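PDB 3IUS: NAD-dependent epimerase/dehydratase domain-containing protein from Ruegeria pomeroyi DSS-3, which is of unknown function but probably binds NAD(P) through a Rossmann-type domain, as in relatives of the NAD-dependent epimerase/dehydratase family. Local coordinates for residues Q139-A152 against S195-C208. Sequence-based numbering, arbitrary orientation.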
loop_
_atom_site.group_PDB
_atom_site.type_symbol
_atom_site.label_atom_id
_atom_site.label_comp_id
_atom_site.label_asym_id
_atom_site.label_seq_id
_atom_site.Cartn_x
_atom_site.Cartn_y
_atom_site.Cartn_z
ATOM N N GLN A 139 -10.903 -6.042 12.284
ATOM C CA GLN A 139 -10.636 -5.848 13.710
ATOM C C GLN A 139 -11.675 -6.526 14.608
ATOM O O GLN A 139 -11.448 -6.685 15.807
ATOM C CB GLN A 139 -10.531 -4.356 14.053
ATOM C CG GLN A 139 -9.299 -3.655 13.481
ATOM C CD GLN A 139 -8.061 -3.839 14.342
ATOM O OE1 GLN A 139 -8.059 -4.627 15.287
ATOM N NE2 GLN A 139 -7.001 -3.105 14.023
ATOM N N ALA A 140 -12.806 -6.924 14.031
ATOM C CA ALA A 140 -13.863 -7.576 14.808
ATOM C C ALA A 140 -13.667 -9.084 14.976
ATOM O O ALA A 140 -14.271 -9.695 15.859
ATOM C CB ALA A 140 -15.228 -7.286 14.202
ATOM N N VAL A 141 -12.827 -9.679 14.135
ATOM C CA VAL A 141 -12.591 -11.123 14.178
ATOM C C VAL A 141 -11.875 -11.522 15.470
ATOM O O VAL A 141 -10.704 -11.217 15.661
ATOM C CB VAL A 141 -11.763 -11.606 12.972
ATOM C CG1 VAL A 141 -11.686 -13.120 12.955
ATOM C CG2 VAL A 141 -12.360 -11.084 11.658
ATOM N N PRO A 142 -12.584 -12.219 16.363
ATOM C CA PRO A 142 -12.009 -12.565 17.669
ATOM C C PRO A 142 -10.700 -13.355 17.562
ATOM O O PRO A 142 -10.622 -14.324 16.804
ATOM C CB PRO A 142 -13.100 -13.436 18.313
ATOM C CG PRO A 142 -14.359 -13.112 17.582
ATOM C CD PRO A 142 -13.942 -12.756 16.180
ATOM N N ASN A 143 -9.685 -12.927 18.308
ATOM C CA ASN A 143 -8.435 -13.674 18.455
ATOM C C ASN A 143 -7.574 -13.776 17.199
ATOM O O ASN A 143 -6.634 -14.567 17.146
ATOM C CB ASN A 143 -8.708 -15.070 19.013
ATOM C CG ASN A 143 -9.484 -15.035 20.314
ATOM O OD1 ASN A 143 -10.573 -15.596 20.410
ATOM N ND2 ASN A 143 -8.934 -14.363 21.317
ATOM N N LEU A 144 -7.898 -12.976 16.189
ATOM C CA LEU A 144 -7.073 -12.903 14.992
ATOM C C LEU A 144 -5.864 -12.000 15.258
ATOM O O LEU A 144 -6.021 -10.890 15.771
ATOM C CB LEU A 144 -7.909 -12.362 13.830
ATOM C CG LEU A 144 -7.460 -12.670 12.403
ATOM C CD1 LEU A 144 -7.524 -14.167 12.117
ATOM C CD2 LEU A 144 -8.331 -11.905 11.426
ATOM N N PRO A 145 -4.651 -12.475 14.921
ATOM C CA PRO A 145 -3.418 -11.697 15.108
ATOM C C PRO A 145 -3.330 -10.618 14.040
ATOM O O PRO A 145 -2.401 -10.634 13.234
ATOM C CB PRO A 145 -2.303 -12.724 14.876
ATOM C CG PRO A 145 -2.984 -14.053 14.674
ATOM C CD PRO A 145 -4.389 -13.775 14.281
ATOM N N LEU A 146 -4.291 -9.701 14.044
ATOM C CA LEU A 146 -4.450 -8.725 12.969
ATOM C C LEU A 146 -3.511 -7.533 13.091
ATOM O O LEU A 146 -3.280 -7.013 14.180
ATOM C CB LEU A 146 -5.895 -8.219 12.927
ATOM C CG LEU A 146 -6.148 -7.118 11.897
ATOM C CD1 LEU A 146 -6.083 -7.687 10.477
ATOM C CD2 LEU A 146 -7.470 -6.425 12.162
ATOM N N HIS A 147 -2.992 -7.088 11.950
ATOM C CA HIS A 147 -2.163 -5.903 11.884
ATOM C C HIS A 147 -2.668 -5.153 10.684
ATOM O O HIS A 147 -2.885 -5.754 9.639
ATOM C CB HIS A 147 -0.689 -6.277 11.700
ATOM C CG HIS A 147 -0.172 -7.195 12.766
ATOM N ND1 HIS A 147 -0.513 -8.529 12.824
ATOM C CD2 HIS A 147 0.644 -6.968 13.822
ATOM C CE1 HIS A 147 0.072 -9.085 13.871
ATOM N NE2 HIS A 147 0.782 -8.161 14.492
ATOM N N VAL A 148 -2.902 -3.857 10.858
ATOM C CA VAL A 148 -3.381 -3.015 9.772
ATOM C C VAL A 148 -2.270 -2.084 9.328
ATOM O O VAL A 148 -1.638 -1.416 10.150
ATOM C CB VAL A 148 -4.603 -2.182 10.202
ATOM C CG1 VAL A 148 -4.932 -1.127 9.141
ATOM C CG2 VAL A 148 -5.805 -3.091 10.467
ATOM N N PHE A 149 -2.052 -2.022 8.019
ATOM C CA PHE A 149 -1.008 -1.186 7.458
ATOM C C PHE A 149 -1.641 -0.175 6.534
ATOM O O PHE A 149 -2.149 -0.533 5.478
ATOM C CB PHE A 149 0.012 -2.042 6.696
ATOM C CG PHE A 149 0.680 -3.081 7.549
ATOM C CD1 PHE A 149 1.848 -2.784 8.233
ATOM C CD2 PHE A 149 0.129 -4.348 7.679
ATOM C CE1 PHE A 149 2.457 -3.734 9.033
ATOM C CE2 PHE A 149 0.737 -5.303 8.472
ATOM C CZ PHE A 149 1.903 -4.993 9.146
ATOM N N ARG A 150 -1.631 1.087 6.952
ATOM C CA ARG A 150 -2.194 2.157 6.151
ATOM C C ARG A 150 -1.124 2.687 5.211
ATOM O O ARG A 150 -0.231 3.439 5.607
ATOM C CB ARG A 150 -2.797 3.248 7.047
ATOM C CG ARG A 150 -3.823 2.665 8.034
ATOM C CD ARG A 150 -4.465 3.707 8.951
ATOM N NE ARG A 150 -5.557 3.108 9.722
ATOM C CZ ARG A 150 -6.017 3.580 10.879
ATOM N NH1 ARG A 150 -5.473 4.666 11.417
ATOM N NH2 ARG A 150 -7.016 2.960 11.500
ATOM N N LEU A 151 -1.225 2.263 3.958
ATOM C CA LEU A 151 -0.202 2.534 2.958
ATOM C C LEU A 151 -0.413 3.892 2.315
ATOM O O LEU A 151 -1.538 4.273 2.004
ATOM C CB LEU A 151 -0.207 1.442 1.883
ATOM C CG LEU A 151 -0.047 -0.011 2.330
ATOM C CD1 LEU A 151 -0.105 -0.958 1.130
ATOM C CD2 LEU A 151 1.250 -0.200 3.098
ATOM N N ALA A 152 0.677 4.625 2.135
ATOM C CA ALA A 152 0.639 5.854 1.363
ATOM C C ALA A 152 0.648 5.495 -0.122
ATOM O O ALA A 152 0.533 4.322 -0.491
ATOM C CB ALA A 152 1.825 6.741 1.729
ATOM N N SER A 195 7.033 -6.658 10.855
ATOM C CA SER A 195 5.831 -6.963 11.624
ATOM C C SER A 195 5.667 -8.469 11.772
ATOM O O SER A 195 5.339 -8.967 12.860
ATOM C CB SER A 195 4.592 -6.349 10.963
ATOM O OG SER A 195 3.418 -6.643 11.698
HETATM N N MSE A 196 5.901 -9.202 10.687
HETATM C CA MSE A 196 5.912 -10.664 10.769
HETATM C C MSE A 196 6.849 -11.135 11.884
HETATM O O MSE A 196 6.538 -12.078 12.608
HETATM C CB MSE A 196 6.311 -11.295 9.429
HETATM C CG MSE A 196 5.152 -11.559 8.479
HETATM SE SE MSE A 196 5.685 -11.520 6.597
HETATM C CE MSE A 196 4.037 -12.184 5.822
ATOM N N ALA A 197 7.988 -10.462 12.033
ATOM C CA ALA A 197 8.984 -10.854 13.033
ATOM C C ALA A 197 8.590 -10.476 14.462
ATOM O O ALA A 197 8.916 -11.193 15.414
ATOM C CB ALA A 197 10.351 -10.272 12.684
ATOM N N ARG A 198 7.906 -9.342 14.607
ATOM C CA ARG A 198 7.433 -8.876 15.910
ATOM C C ARG A 198 5.916 -8.660 15.915
ATOM O O ARG A 198 5.452 -7.519 15.927
ATOM C CB ARG A 198 8.115 -7.558 16.301
ATOM C CG ARG A 198 9.636 -7.577 16.379
ATOM C CD ARG A 198 10.148 -6.206 16.829
ATOM N NE ARG A 198 11.587 -6.036 16.628
ATOM C CZ ARG A 198 12.242 -4.890 16.811
ATOM N NH1 ARG A 198 11.591 -3.801 17.203
ATOM N NH2 ARG A 198 13.552 -4.831 16.602
ATOM N N PRO A 199 5.135 -9.752 15.918
ATOM C CA PRO A 199 3.672 -9.624 15.916
ATOM C C PRO A 199 3.112 -8.896 17.143
ATOM O O PRO A 199 3.578 -9.095 18.268
ATOM C CB PRO A 199 3.191 -11.076 15.888
ATOM C CG PRO A 199 4.334 -11.847 15.314
ATOM C CD PRO A 199 5.567 -11.156 15.810
ATOM N N ASP A 200 2.103 -8.066 16.911
ATOM C CA ASP A 200 1.480 -7.260 17.951
ATOM C C ASP A 200 -0.011 -7.135 17.636
ATOM O O ASP A 200 -0.469 -6.104 17.150
ATOM C CB ASP A 200 2.155 -5.888 18.020
ATOM C CG ASP A 200 1.683 -5.047 19.198
ATOM O OD1 ASP A 200 1.097 -5.602 20.152
ATOM O OD2 ASP A 200 1.917 -3.821 19.176
ATOM N N PRO A 201 -0.775 -8.202 17.905
ATOM C CA PRO A 201 -2.185 -8.295 17.511
ATOM C C PRO A 201 -2.983 -7.030 17.802
ATOM O O PRO A 201 -3.006 -6.563 18.939
ATOM C CB PRO A 201 -2.695 -9.464 18.354
ATOM C CG PRO A 201 -1.510 -10.349 18.459
ATOM C CD PRO A 201 -0.331 -9.416 18.611
ATOM N N GLY A 202 -3.616 -6.484 16.768
ATOM C CA GLY A 202 -4.437 -5.293 16.900
ATOM C C GLY A 202 -3.758 -3.996 16.482
ATOM O O GLY A 202 -4.414 -2.964 16.354
ATOM N N ALA A 203 -2.449 -4.048 16.259
ATOM C CA ALA A 203 -1.676 -2.847 15.977
ATOM C C ALA A 203 -2.025 -2.275 14.612
ATOM O O ALA A 203 -2.327 -3.018 13.692
ATOM C CB ALA A 203 -0.193 -3.137 16.057
ATOM N N VAL A 204 -1.990 -0.949 14.522
ATOM C CA VAL A 204 -2.126 -0.221 13.264
ATOM C C VAL A 204 -0.832 0.545 13.015
ATOM O O VAL A 204 -0.289 1.166 13.927
ATOM C CB VAL A 204 -3.294 0.780 13.331
ATOM C CG1 VAL A 204 -3.422 1.548 12.017
ATOM C CG2 VAL A 204 -4.587 0.066 13.650
ATOM N N TYR A 205 -0.342 0.530 11.774
ATOM C CA TYR A 205 0.896 1.213 11.436
ATOM C C TYR A 205 0.679 2.029 10.187
ATOM O O TYR A 205 0.214 1.493 9.187
ATOM C CB TYR A 205 2.014 0.217 11.123
ATOM C CG TYR A 205 2.254 -0.806 12.203
ATOM C CD1 TYR A 205 3.112 -0.538 13.257
ATOM C CD2 TYR A 205 1.633 -2.044 12.155
ATOM C CE1 TYR A 205 3.334 -1.475 14.249
ATOM C CE2 TYR A 205 1.847 -2.989 13.141
ATOM C CZ TYR A 205 2.705 -2.703 14.178
ATOM O OH TYR A 205 2.911 -3.648 15.161
ATOM N N ASN A 206 1.009 3.312 10.261
ATOM C CA ASN A 206 1.123 4.137 9.058
ATOM C C ASN A 206 2.381 3.747 8.299
ATOM O O ASN A 206 3.448 3.626 8.892
ATOM C CB ASN A 206 1.229 5.614 9.422
ATOM C CG ASN A 206 -0.055 6.180 9.960
ATOM O OD1 ASN A 206 -0.051 7.219 10.626
ATOM N ND2 ASN A 206 -1.163 5.511 9.683
ATOM N N VAL A 207 2.275 3.585 6.982
ATOM C CA VAL A 207 3.434 3.194 6.195
ATOM C C VAL A 207 3.639 4.221 5.102
ATOM O O VAL A 207 3.042 4.132 4.035
ATOM C CB VAL A 207 3.295 1.774 5.599
ATOM C CG1 VAL A 207 4.584 1.373 4.901
ATOM C CG2 VAL A 207 2.967 0.768 6.703
ATOM N N CYS A 208 4.471 5.210 5.408
ATOM C CA CYS A 208 4.749 6.319 4.503
ATOM C C CYS A 208 6.169 6.794 4.782
ATOM O O CYS A 208 6.732 6.474 5.821
ATOM C CB CYS A 208 3.774 7.470 4.761
ATOM S SG CYS A 208 3.709 7.997 6.510
#
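H147 reaches across from strand 146-151 to the turn that leads into strand 204-207, its parallel neighbour in the Rossmann-type sheet, with helix 185-197 packed on the face that carries F149, L151, Y205 and V207. With CG beside its own backbone N (chi1 -56°), the imidazole uses NE2 to receive the amide N-H of D200, whose N lies almost in the ring plane; the bond from D200 N to NE2 is 2.8 Å long. On its other side ND1 donates to the carbonyl oxygen of V98, and W97 stacks on the ring. A leucine in its place would probably leave the D200 amide without its acceptor and the turn less firmly tied to the sheet.

Beyond it the strands zip together in parallel register: V148 N donates to A203 O, V148 O accepts from Y205 N, 2.8 Å away, and R150 repeats the pattern between Y205 and V207. The rings of F149 and Y205 run alongside each other, tilted by only 20° yet offset so that little of one lies over the other; the touch is between F149 CE1 and Y205 CD2, at 3.6 Å. S195 CB meets the edge of F149 in the ring plane, 3.5 Å from CZ, while its OG is hydrogen-bonded to NE1 of W97. V207 CG2 comes to another part of that ring's edge, at CD1.

On the reverse face R150 runs extended from CG to NE and E135 pairs with its NH2. Its guanidinium lies flat against V204, whose CG1 sits over the centre of the group, 3.5 Å from R150 CZ.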